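Local coordinates for Alpha/beta hydrolase (Streptomyces albidoflavus, PDB 6KSU), which probably cyclises non-ribosomal peptides by macrolactamization, joining the chain ends in a heterochiral coupling, on a fold of the penicillin-binding-protein and beta-lactamase family, at residues T85-A90 / V265-P270; M192-A197 / S250-G255; L203-I208 / H281-E286; G324-V329 / N335-P340. All coordinates share one frame; numbering follows the deposited sequence.

Contact 1 (T85-A90 / V265-P270); sequences TKFLTA and VTAARP
The helix of 85-90 passes the helical turn of 265-268 with the backbones closest at Leu88 and Ala267, whose CA atoms are 7.5 Å apart. Two side chains of the first helix reach Ala267 on the second. Phe87 CG stands anti to the backbone N (chi1 170°), which swings the ring out of its own helix so that its far end does the touching: CE2 lies 4.0 Å from Ala267 CB, and CZ lies 3.9 Å from Ala267 O, which approaches the ring obliquely. Ala268 CA sits by the ring edge, 4.2 Å from Phe87 CZ. Beside the ring, Leu88 sends its CD2 branch to Ala267 CB at 3.8 Å, so a single methyl is met by both a ring carbon, CE2, and a leucine methyl. Around them, Leu336 and Ile338 of the strand 332-339 touch the Phe87 ring, and Leu206 touches Ala267. Lys86 turns another way, and its NZ is hydrogen-bonded to Asn176 OD1 and Ala254 O; with Ser83 it is consistent with the SxxK motif of serine beta-lactamases and penicillin-binding proteins. No hydrogen bond links the segments: the join is buried, mostly carbon-carbon contacts, with one carbonyl oxygen against the ring.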
loop_
_atom_site.group_PDB
_atom_site.type_symbol
_atom_site.label_atom_id
_atom_site.label_comp_id
_atom_site.label_asym_id
_atom_site.label_seq_id
_atom_site.Cartn_x
_atom_site.Cartn_y
_atom_site.Cartn_z
ATOM N N THR A 85 4.941 -4.227 0.717
ATOM C CA THR A 85 5.062 -5.673 0.541
ATOM C C THR A 85 4.155 -6.205 -0.575
ATOM O O THR A 85 4.471 -7.223 -1.212
ATOM C CB THR A 85 4.730 -6.371 1.875
ATOM O OG1 THR A 85 5.622 -5.920 2.913
ATOM C CG2 THR A 85 4.850 -7.901 1.743
ATOM N N LYS A 86 3.009 -5.551 -0.803
ATOM C CA LYS A 86 2.042 -6.054 -1.780
ATOM C C LYS A 86 2.615 -6.045 -3.190
ATOM O O LYS A 86 2.201 -6.845 -4.041
ATOM C CB LYS A 86 0.758 -5.209 -1.726
ATOM C CG LYS A 86 -0.037 -5.438 -0.482
ATOM C CD LYS A 86 -1.171 -4.437 -0.358
ATOM C CE LYS A 86 -2.054 -4.850 0.795
ATOM N NZ LYS A 86 -1.463 -4.422 2.098
ATOM N N PHE A 87 3.545 -5.140 -3.467
ATOM C CA PHE A 87 4.166 -5.124 -4.783
ATOM C C PHE A 87 5.043 -6.360 -4.994
ATOM O O PHE A 87 5.103 -6.895 -6.098
ATOM C CB PHE A 87 4.934 -3.812 -4.943
ATOM C CG PHE A 87 5.825 -3.735 -6.152
ATOM C CD1 PHE A 87 5.296 -3.586 -7.417
ATOM C CD2 PHE A 87 7.200 -3.721 -6.000
ATOM C CE1 PHE A 87 6.120 -3.478 -8.540
ATOM C CE2 PHE A 87 8.033 -3.616 -7.112
ATOM C CZ PHE A 87 7.486 -3.499 -8.386
ATOM N N LEU A 88 5.664 -6.873 -3.941
ATOM C CA LEU A 88 6.495 -8.063 -4.114
ATOM C C LEU A 88 5.645 -9.319 -4.129
ATOM O O LEU A 88 5.898 -10.236 -4.924
ATOM C CB LEU A 88 7.549 -8.108 -3.014
ATOM C CG LEU A 88 8.339 -6.827 -3.285
ATOM C CD1 LEU A 88 8.253 -5.855 -2.118
ATOM C CD2 LEU A 88 9.758 -7.138 -3.654
ATOM N N THR A 89 4.612 -9.350 -3.286
ATOM C CA THR A 89 3.630 -10.423 -3.340
ATOM C C THR A 89 2.976 -10.490 -4.715
ATOM O O THR A 89 2.811 -11.578 -5.289
ATOM C CB THR A 89 2.582 -10.215 -2.247
ATOM O OG1 THR A 89 3.164 -10.591 -0.999
ATOM C CG2 THR A 89 1.325 -11.086 -2.524
ATOM N N ALA A 90 2.591 -9.328 -5.259
ATOM C CA ALA A 90 2.043 -9.299 -6.609
ATOM C C ALA A 90 3.063 -9.813 -7.601
ATOM O O ALA A 90 2.729 -10.581 -8.513
ATOM C CB ALA A 90 1.621 -7.888 -6.995
ATOM N N VAL A 265 13.970 -0.641 -5.420
ATOM C CA VAL A 265 14.337 -0.191 -6.763
ATOM C C VAL A 265 14.732 -1.390 -7.629
ATOM O O VAL A 265 14.368 -1.477 -8.807
ATOM C CB VAL A 265 15.458 0.866 -6.680
ATOM C CG1 VAL A 265 16.028 1.184 -8.046
ATOM C CG2 VAL A 265 14.933 2.148 -6.014
ATOM N N THR A 266 15.435 -2.356 -7.042
ATOM C CA THR A 266 15.843 -3.529 -7.805
ATOM C C THR A 266 14.625 -4.294 -8.307
ATOM O O THR A 266 14.544 -4.644 -9.487
ATOM C CB THR A 266 16.735 -4.411 -6.937
ATOM O OG1 THR A 266 17.915 -3.666 -6.553
ATOM C CG2 THR A 266 17.112 -5.702 -7.669
ATOM N N ALA A 267 13.637 -4.521 -7.428
ATOM C CA ALA A 267 12.410 -5.210 -7.831
ATOM C C ALA A 267 11.630 -4.429 -8.886
ATOM O O ALA A 267 10.857 -5.016 -9.644
ATOM C CB ALA A 267 11.527 -5.474 -6.610
ATOM N N ALA A 268 11.818 -3.115 -8.952
ATOM C CA ALA A 268 11.206 -2.302 -9.994
ATOM C C ALA A 268 11.934 -2.399 -11.329
ATOM O O ALA A 268 11.354 -2.028 -12.359
ATOM C CB ALA A 268 11.152 -0.835 -9.544
ATOM N N ARG A 269 13.183 -2.898 -11.340
ATOM C CA ARG A 269 13.967 -2.893 -12.573
ATOM C C ARG A 269 13.261 -3.572 -13.741
ATOM O O ARG A 269 13.239 -2.977 -14.829
ATOM C CB ARG A 269 15.353 -3.505 -12.312
ATOM C CG ARG A 269 16.213 -2.683 -11.329
ATOM C CD ARG A 269 16.785 -1.438 -11.979
ATOM N NE ARG A 269 17.347 -1.713 -13.299
ATOM C CZ ARG A 269 18.608 -2.071 -13.516
ATOM N NH1 ARG A 269 19.444 -2.187 -12.491
ATOM N NH2 ARG A 269 19.031 -2.298 -14.758
ATOM N N PRO A 270 12.672 -4.773 -13.613
ATOM C CA PRO A 270 11.968 -5.367 -14.771
ATOM C C PRO A 270 10.782 -4.555 -15.278
ATOM O O PRO A 270 10.248 -4.892 -16.343
ATOM C CB PRO A 270 11.501 -6.744 -14.255
ATOM C CG PRO A 270 12.333 -7.012 -13.066
ATOM C CD PRO A 270 12.647 -5.682 -12.451
#

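Contact 2 (M192-A197 / S250-G255); sequences MDWWTA and SLAAAG
The first turn of the helix 194-206 faces the short helix 252-255, the nearest CA atoms being those of Trp194 and Ala253 at 6.9 Å. A chi1 of 171° carries the Trp194 indole away from its backbone N and lays it broadside to the alanines. Ala253 CB makes a CH-pi contact over the face of its five-membered ring, 3.7 Å from the centroid and 8° off the normal, while Ala253 CA rides over the same ring system, 3.6 Å from Trp194 CE2. The six-membered end extends along the backbone to Ala252, where Trp194 CH2 comes within 3.5 Å of Ala252 O. Trp195 reaches Ala252 from another direction: its CZ2 approaches Ala252 CB obliquely at 3.3 Å, a tight fit. Just before them in the chain, Asp193 is the N-cap, taking Thr196 N on OD1 at 2.8 Å, from above the carboxylate plane, and Thr196 OG1 on OD2. The buried indole nitrogens are satisfied elsewhere, Trp194 NE1 by Thr89 OG1 and Trp195 NE1 by His214 O. The contact thus packs the start of the helix 194-206 on the short helix 252-255, with the helix 85-98 reached through Thr89, which also bonds Ala253 O, and the helix 176-189 touched by Ala197 and Ala254.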
loop_
_atom_site.group_PDB
_atom_site.type_symbol
_atom_site.label_atom_id
_atom_site.label_comp_id
_atom_site.label_asym_id
_atom_site.label_seq_id
_atom_site.Cartn_x
_atom_site.Cartn_y
_atom_site.Cartn_z
ATOM N N MET A 192 4.978 -24.362 -1.462
ATOM C CA MET A 192 5.714 -23.736 -0.373
ATOM C C MET A 192 4.906 -22.627 0.283
ATOM O O MET A 192 4.098 -21.950 -0.362
ATOM C CB MET A 192 7.045 -23.148 -0.848
ATOM C CG MET A 192 7.757 -23.944 -1.881
ATOM S SD MET A 192 8.947 -22.858 -2.666
ATOM C CE MET A 192 8.068 -22.423 -4.150
ATOM N N ASP A 193 5.167 -22.425 1.573
ATOM C CA ASP A 193 4.584 -21.301 2.287
ATOM C C ASP A 193 5.046 -19.974 1.675
ATOM O O ASP A 193 6.035 -19.909 0.927
ATOM C CB ASP A 193 4.951 -21.374 3.763
ATOM C CG ASP A 193 6.434 -21.136 4.010
ATOM O OD1 ASP A 193 6.856 -19.957 4.000
ATOM O OD2 ASP A 193 7.182 -22.120 4.217
ATOM N N TRP A 194 4.314 -18.904 2.004
ATOM C CA TRP A 194 4.583 -17.607 1.384
ATOM C C TRP A 194 6.020 -17.142 1.623
ATOM O O TRP A 194 6.660 -16.619 0.708
ATOM C CB TRP A 194 3.596 -16.543 1.892
ATOM C CG TRP A 194 3.975 -15.159 1.448
ATOM C CD1 TRP A 194 3.671 -14.573 0.257
ATOM C CD2 TRP A 194 4.750 -14.189 2.188
ATOM N NE1 TRP A 194 4.195 -13.289 0.205
ATOM C CE2 TRP A 194 4.858 -13.034 1.378
ATOM C CE3 TRP A 194 5.339 -14.182 3.461
ATOM C CZ2 TRP A 194 5.550 -11.900 1.782
ATOM C CZ3 TRP A 194 6.031 -13.058 3.866
ATOM C CH2 TRP A 194 6.122 -11.921 3.033
ATOM N N TRP A 195 6.535 -17.304 2.847
ATOM C CA TRP A 195 7.921 -16.913 3.132
ATOM C C TRP A 195 8.906 -17.656 2.233
ATOM O O TRP A 195 9.746 -17.039 1.560
ATOM C CB TRP A 195 8.270 -17.184 4.596
ATOM C CG TRP A 195 7.616 -16.297 5.608
ATOM C CD1 TRP A 195 8.185 -15.239 6.255
ATOM C CD2 TRP A 195 6.286 -16.421 6.136
ATOM N NE1 TRP A 195 7.286 -14.681 7.132
ATOM C CE2 TRP A 195 6.113 -15.386 7.080
ATOM C CE3 TRP A 195 5.222 -17.295 5.892
ATOM C CZ2 TRP A 195 4.930 -15.212 7.790
ATOM C CZ3 TRP A 195 4.036 -17.115 6.597
ATOM C CH2 TRP A 195 3.901 -16.077 7.532
ATOM N N THR A 196 8.826 -18.991 2.226
ATOM C CA THR A 196 9.770 -19.784 1.453
ATOM C C THR A 196 9.697 -19.418 -0.022
ATOM O O THR A 196 10.728 -19.249 -0.680
ATOM C CB THR A 196 9.494 -21.275 1.659
ATOM O OG1 THR A 196 9.581 -21.585 3.054
ATOM C CG2 THR A 196 10.485 -22.131 0.887
ATOM N N ALA A 197 8.487 -19.259 -0.548
ATOM C CA ALA A 197 8.324 -18.944 -1.961
ATOM C C ALA A 197 8.807 -17.533 -2.269
ATOM O O ALA A 197 9.488 -17.314 -3.281
ATOM C CB ALA A 197 6.855 -19.118 -2.357
ATOM N N SER A 250 -0.320 -12.939 10.740
ATOM C CA SER A 250 -1.120 -13.195 9.545
ATOM C C SER A 250 -1.043 -12.078 8.510
ATOM O O SER A 250 -1.429 -12.300 7.362
ATOM C CB SER A 250 -2.576 -13.419 9.945
ATOM O OG SER A 250 -2.994 -12.388 10.817
ATOM N N LEU A 251 -0.555 -10.893 8.868
ATOM C CA LEU A 251 -0.473 -9.818 7.884
ATOM C C LEU A 251 0.700 -9.968 6.915
ATOM O O LEU A 251 0.806 -9.164 5.978
ATOM C CB LEU A 251 -0.401 -8.462 8.596
ATOM C CG LEU A 251 -1.775 -7.999 9.113
ATOM C CD1 LEU A 251 -1.706 -7.209 10.434
ATOM C CD2 LEU A 251 -2.520 -7.214 8.032
ATOM N N ALA A 252 1.521 -11.017 7.073
ATOM C CA ALA A 252 2.835 -11.100 6.430
ATOM C C ALA A 252 2.786 -10.870 4.924
ATOM O O ALA A 252 3.552 -10.055 4.394
ATOM C CB ALA A 252 3.474 -12.459 6.728
ATOM N N ALA A 253 1.925 -11.609 4.202
ATOM C CA ALA A 253 1.871 -11.462 2.748
ATOM C C ALA A 253 1.346 -10.094 2.325
ATOM O O ALA A 253 1.471 -9.722 1.147
ATOM C CB ALA A 253 1.004 -12.571 2.115
ATOM N N ALA A 254 0.743 -9.348 3.246
ATOM C CA ALA A 254 0.253 -8.013 2.948
ATOM C C ALA A 254 1.174 -6.901 3.453
ATOM O O ALA A 254 1.147 -5.806 2.888
ATOM C CB ALA A 254 -1.160 -7.828 3.536
ATOM N N GLY A 255 1.999 -7.145 4.477
ATOM C CA GLY A 255 2.814 -6.059 5.015
ATOM C C GLY A 255 4.087 -6.415 5.767
ATOM O O GLY A 255 4.731 -5.523 6.333
#

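Contact 3 (L203-I208 / H281-E286); sequences LRPLGI and HDLLPE
Leu283 points its two methyls at the last turn of the helix 194-206, and everything close in this contact gathers round them. Its chi1 of -154° turns the fork off the loop backbone and across to the helix. Both Leu283 methyls come to the same side of the Pro205 ring, CD1 and CD2 each 3.8 Å from Pro205 CG, and the leucine and the ring meet at about a right angle. Leu283 CD2 also lies 3.8 Å from Leu206 CD2, so that one methyl is shared between two residues of the helix. The backbones stay well apart, with Pro205 CA and Leu283 CA 7.9 Å from each other. This cluster is itself only partly buried, and beyond it the contact gives way to solvent. Arg204 leads its guanidinium off to a salt bridge with Asp199, and Asp282 is exposed. Gly207 is exposed too; its positive phi ends the helix in a Schellman motif, Gly207 N bonding Arg204 O and Ile208 N bonding Leu203 O. Leu284 turns instead to the helices 286-293 and 85-98. With no hydrogen bond or salt bridge between the segments, the loop before the helix 286-293 leans on the helix end through hydrophobic contact alone.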
loop_
_atom_site.group_PDB
_atom_site.type_symbol
_atom_site.label_atom_id
_atom_site.label_comp_id
_atom_site.label_asym_id
_atom_site.label_seq_id
_atom_site.Cartn_x
_atom_site.Cartn_y
_atom_site.Cartn_z
ATOM N N LEU A 203 13.072 -12.949 -4.039
ATOM C CA LEU A 203 14.091 -12.206 -3.303
ATOM C C LEU A 203 15.488 -12.725 -3.632
ATOM O O LEU A 203 16.373 -11.950 -4.012
ATOM C CB LEU A 203 13.802 -12.278 -1.803
ATOM C CG LEU A 203 12.421 -11.756 -1.363
ATOM C CD1 LEU A 203 12.375 -11.657 0.129
ATOM C CD2 LEU A 203 12.106 -10.391 -2.000
ATOM N N ARG A 204 15.680 -14.051 -3.565
ATOM C CA ARG A 204 17.004 -14.619 -3.823
ATOM C C ARG A 204 17.528 -14.304 -5.220
ATOM O O ARG A 204 18.634 -13.744 -5.326
ATOM C CB ARG A 204 17.000 -16.127 -3.540
ATOM C CG ARG A 204 18.410 -16.763 -3.711
ATOM C CD ARG A 204 18.624 -18.085 -2.960
ATOM N NE ARG A 204 17.823 -18.219 -1.743
ATOM C CZ ARG A 204 17.105 -19.303 -1.443
ATOM N NH1 ARG A 204 17.105 -20.349 -2.271
ATOM N NH2 ARG A 204 16.391 -19.351 -0.319
ATOM N N PRO A 205 16.823 -14.626 -6.318
ATOM C CA PRO A 205 17.371 -14.279 -7.641
ATOM C C PRO A 205 17.549 -12.790 -7.851
ATOM O O PRO A 205 18.366 -12.406 -8.693
ATOM C CB PRO A 205 16.355 -14.867 -8.634
ATOM C CG PRO A 205 15.155 -15.229 -7.847
ATOM C CD PRO A 205 15.599 -15.441 -6.433
ATOM N N LEU A 206 16.838 -11.931 -7.103
ATOM C CA LEU A 206 17.056 -10.493 -7.235
ATOM C C LEU A 206 18.286 -10.019 -6.468
ATOM O O LEU A 206 18.776 -8.913 -6.721
ATOM C CB LEU A 206 15.812 -9.706 -6.761
ATOM C CG LEU A 206 14.520 -9.723 -7.618
ATOM C CD1 LEU A 206 13.335 -9.127 -6.852
ATOM C CD2 LEU A 206 14.671 -9.015 -8.971
ATOM N N GLY A 207 18.806 -10.825 -5.554
ATOM C CA GLY A 207 19.906 -10.392 -4.720
ATOM C C GLY A 207 19.484 -9.762 -3.416
ATOM O O GLY A 207 20.325 -9.150 -2.746
ATOM N N ILE A 208 18.214 -9.913 -3.027
ATOM C CA ILE A 208 17.665 -9.269 -1.835
ATOM C C ILE A 208 17.840 -10.204 -0.651
ATOM O O ILE A 208 17.349 -11.337 -0.669
ATOM C CB ILE A 208 16.181 -8.905 -2.009
ATOM C CG1 ILE A 208 15.993 -7.800 -3.052
ATOM C CG2 ILE A 208 15.615 -8.375 -0.708
ATOM C CD1 ILE A 208 14.608 -7.830 -3.693
ATOM N N HIS A 281 15.912 -9.696 -15.831
ATOM C CA HIS A 281 14.618 -9.317 -16.385
ATOM C C HIS A 281 13.744 -10.533 -16.703
ATOM O O HIS A 281 12.514 -10.431 -16.640
ATOM C CB HIS A 281 14.804 -8.432 -17.624
ATOM C CG HIS A 281 15.284 -9.162 -18.847
ATOM N ND1 HIS A 281 14.425 -9.785 -19.733
ATOM C CD2 HIS A 281 16.530 -9.323 -19.356
ATOM C CE1 HIS A 281 15.126 -10.325 -20.716
ATOM N NE2 HIS A 281 16.403 -10.055 -20.513
ATOM N N ASP A 282 14.344 -11.692 -17.023
ATOM C CA ASP A 282 13.553 -12.900 -17.276
ATOM C C ASP A 282 12.693 -13.272 -16.075
ATOM O O ASP A 282 11.691 -13.983 -16.234
ATOM C CB ASP A 282 14.459 -14.093 -17.621
ATOM C CG ASP A 282 14.888 -14.124 -19.098
ATOM O OD1 ASP A 282 16.039 -13.715 -19.391
ATOM O OD2 ASP A 282 14.102 -14.590 -19.960
ATOM N N LEU A 283 13.067 -12.795 -14.882
ATOM C CA LEU A 283 12.360 -13.141 -13.653
ATOM C C LEU A 283 10.921 -12.637 -13.655
ATOM O O LEU A 283 10.043 -13.244 -13.026
ATOM C CB LEU A 283 13.114 -12.560 -12.465
ATOM C CG LEU A 283 12.933 -13.277 -11.146
ATOM C CD1 LEU A 283 13.490 -14.680 -11.262
ATOM C CD2 LEU A 283 13.668 -12.496 -10.076
ATOM N N LEU A 284 10.664 -11.515 -14.324
ATOM C CA LEU A 284 9.309 -11.009 -14.494
ATOM C C LEU A 284 9.169 -10.568 -15.945
ATOM O O LEU A 284 9.620 -9.468 -16.318
ATOM C CB LEU A 284 8.991 -9.881 -13.515
ATOM C CG LEU A 284 7.488 -9.829 -13.202
ATOM C CD1 LEU A 284 7.189 -9.024 -11.953
ATOM C CD2 LEU A 284 6.750 -9.232 -14.364
ATOM N N PRO A 285 8.557 -11.411 -16.787
ATOM C CA PRO A 285 8.378 -11.098 -18.210
ATOM C C PRO A 285 7.643 -9.791 -18.465
ATOM O O PRO A 285 6.915 -9.268 -17.621
ATOM C CB PRO A 285 7.556 -12.285 -18.725
ATOM C CG PRO A 285 7.909 -13.411 -17.812
ATOM C CD PRO A 285 8.145 -12.788 -16.462
ATOM N N GLU A 286 7.827 -9.288 -19.687
ATOM C CA GLU A 286 7.242 -8.015 -20.083
ATOM C C GLU A 286 5.717 -8.033 -19.993
ATOM O O GLU A 286 5.098 -7.025 -19.627
ATOM C CB GLU A 286 7.683 -7.671 -21.507
ATOM C CG GLU A 286 7.184 -6.321 -22.007
ATOM C CD GLU A 286 8.320 -5.422 -22.462
ATOM O OE1 GLU A 286 9.184 -5.918 -23.220
ATOM O OE2 GLU A 286 8.352 -4.229 -22.072
#

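Contact 4 (G324-V329 / N335-P340); sequences GHDGAV and NLRIHP
Backbone pairing comes first: strands 324-329 and 335-339 run antiparallel, their axes 4.8 Å apart at 173°, as the two arms of a beta hairpin. His325 and Leu336 form the hydrogen-bonded pair, Leu336 N giving to His325 O at 3.1 Å and His325 N giving to Leu336 O. Gly324 with Arg337 and Asp326 with Asn335 are the flanking non-hydrogen-bonded pairs. At Gly324 the absence of a side chain lets the strands come close enough for a CA-H...O contact, with Gly324 CA 3.2 Å from Leu336 O.

The charged and polar bonds lie on the sheet face of Asp326, Asn335 and Arg337. Arg337, bent at chi2 (-69°), folds back so that NH1 and NH2 both grip Asp326 OD1 end-on, in a salt bridge through both nitrogens, NH1 at 3.0 Å. The oxygen lies in the guanidinium plane, and Arg337 NH2 meets the syn lone pair of Asp326 OD1. Asn335 ND2 reaches the same oxygen from above the carboxylate plane at 2.7 Å. Arg337 NH1 also bonds Leu336 O at 2.8 Å, from the opposite face of that carbonyl to His325 N.

On the other face His325 touches Ser83, Lys86 and Tyr174. His325 ND1 gives to Asp326 O at 3.0 Å, in the plane of its ring, which helps to hold the ring's rotation. Three donors converging on one carboxylate oxygen should favour the charged form of Asp326, while the histidine is held on the face turned toward the probable SxxK site.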
loop_
_atom_site.group_PDB
_atom_site.type_symbol
_atom_site.label_atom_id
_atom_site.label_comp_id
_atom_site.label_asym_id
_atom_site.label_seq_id
_atom_site.Cartn_x
_atom_site.Cartn_y
_atom_site.Cartn_z
ATOM N N GLY A 324 3.332 3.003 -8.222
ATOM C CA GLY A 324 4.047 2.557 -7.051
ATOM C C GLY A 324 3.157 2.008 -5.960
ATOM O O GLY A 324 2.140 1.365 -6.235
ATOM N N HIS A 325 3.543 2.257 -4.716
ATOM C CA HIS A 325 2.843 1.740 -3.550
ATOM C C HIS A 325 3.381 2.484 -2.344
ATOM O O HIS A 325 4.512 2.974 -2.358
ATOM C CB HIS A 325 3.054 0.230 -3.385
ATOM C CG HIS A 325 1.859 -0.488 -2.853
ATOM N ND1 HIS A 325 1.435 -0.355 -1.547
ATOM C CD2 HIS A 325 1.001 -1.361 -3.444
ATOM C CE1 HIS A 325 0.369 -1.115 -1.354
ATOM N NE2 HIS A 325 0.082 -1.733 -2.490
ATOM N N ASP A 326 2.556 2.560 -1.306
ATOM C CA ASP A 326 2.906 3.209 -0.062
ATOM C C ASP A 326 2.770 2.207 1.071
ATOM O O ASP A 326 2.142 1.154 0.940
ATOM C CB ASP A 326 1.998 4.425 0.242
ATOM C CG ASP A 326 2.180 5.562 -0.739
ATOM O OD1 ASP A 326 3.289 5.717 -1.314
ATOM O OD2 ASP A 326 1.192 6.293 -0.940
ATOM N N GLY A 327 3.369 2.547 2.190
ATOM C CA GLY A 327 3.266 1.702 3.355
ATOM C C GLY A 327 3.818 2.384 4.579
ATOM O O GLY A 327 4.668 3.282 4.472
ATOM N N ALA A 328 3.320 1.963 5.745
ATOM C CA ALA A 328 3.796 2.459 7.033
ATOM C C ALA A 328 3.447 1.447 8.117
ATOM O O ALA A 328 2.290 1.047 8.253
ATOM C CB ALA A 328 3.182 3.831 7.354
ATOM N N VAL A 329 4.436 1.025 8.886
ATOM C CA VAL A 329 4.199 0.206 10.064
ATOM C C VAL A 329 4.835 0.945 11.233
ATOM O O VAL A 329 6.011 1.341 11.162
ATOM C CB VAL A 329 4.767 -1.230 9.926
ATOM C CG1 VAL A 329 4.477 -1.816 8.589
ATOM C CG2 VAL A 329 6.217 -1.294 10.132
ATOM N N ASN A 335 7.966 4.258 0.579
ATOM C CA ASN A 335 7.323 4.696 -0.654
ATOM C C ASN A 335 8.151 4.255 -1.847
ATOM O O ASN A 335 9.365 4.422 -1.846
ATOM C CB ASN A 335 7.157 6.222 -0.747
ATOM C CG ASN A 335 6.407 6.803 0.425
ATOM O OD1 ASN A 335 7.004 7.144 1.456
ATOM N ND2 ASN A 335 5.085 6.913 0.277
ATOM N N LEU A 336 7.469 3.729 -2.870
ATOM C CA LEU A 336 8.070 3.285 -4.118
ATOM C C LEU A 336 7.371 3.969 -5.283
ATOM O O LEU A 336 6.142 4.117 -5.282
ATOM C CB LEU A 336 7.969 1.755 -4.279
ATOM C CG LEU A 336 8.282 1.208 -5.675
ATOM C CD1 LEU A 336 9.737 1.476 -6.053
ATOM C CD2 LEU A 336 8.003 -0.265 -5.710
ATOM N N ARG A 337 8.152 4.372 -6.289
ATOM C CA ARG A 337 7.594 5.065 -7.446
ATOM C C ARG A 337 8.366 4.678 -8.689
ATOM O O ARG A 337 9.603 4.709 -8.686
ATOM C CB ARG A 337 7.630 6.590 -7.274
ATOM C CG ARG A 337 6.732 7.109 -6.182
ATOM C CD ARG A 337 5.238 6.949 -6.528
ATOM N NE ARG A 337 4.384 7.630 -5.560
ATOM C CZ ARG A 337 4.038 7.126 -4.375
ATOM N NH1 ARG A 337 4.451 5.912 -4.020
ATOM N NH2 ARG A 337 3.248 7.813 -3.551
ATOM N N ILE A 338 7.634 4.355 -9.757
ATOM C CA ILE A 338 8.204 3.834 -10.999
ATOM C C ILE A 338 7.629 4.618 -12.168
ATOM O O ILE A 338 6.410 4.799 -12.256
ATOM C CB ILE A 338 7.875 2.345 -11.183
ATOM C CG1 ILE A 338 8.333 1.514 -9.985
ATOM C CG2 ILE A 338 8.425 1.846 -12.479
ATOM C CD1 ILE A 338 7.731 0.147 -9.954
ATOM N N HIS A 339 8.484 5.058 -13.078
ATOM C CA HIS A 339 8.023 5.635 -14.339
ATOM C C HIS A 339 8.592 4.779 -15.452
ATOM O O HIS A 339 9.730 5.013 -15.889
ATOM C CB HIS A 339 8.453 7.086 -14.516
ATOM C CG HIS A 339 7.766 7.774 -15.658
ATOM N ND1 HIS A 339 8.128 7.577 -16.976
ATOM C CD2 HIS A 339 6.735 8.649 -15.681
ATOM C CE1 HIS A 339 7.365 8.317 -17.758
ATOM N NE2 HIS A 339 6.509 8.976 -16.996
ATOM N N PRO A 340 7.841 3.796 -15.953
ATOM C CA PRO A 340 8.434 2.848 -16.906
ATOM C C PRO A 340 9.030 3.517 -18.130
ATOM O O PRO A 340 10.130 3.133 -18.570
ATOM C CB PRO A 340 7.263 1.933 -17.269
ATOM C CG PRO A 340 6.313 2.095 -16.131
ATOM C CD PRO A 340 6.431 3.491 -15.667
#

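Contact 1 lies between contacts 3 and 4, its centre about 9 Å from the centre of each, while their own centres are about 18 Å apart. Contacts 2 and 3 use the two ends of the helix 194-206. Along the chain, contact 2 falls within the span of contact 1, contact 3 crosses both, and the hairpin of contact 4 follows after all three. Contact 1 touches each of the others, tying the helices to the antiparallel sheet through the helices 85-98 and 261-268. The first of these carries Lys86, which packs on His325 of contact 4, so helices and sheet converge on the probable SxxK site.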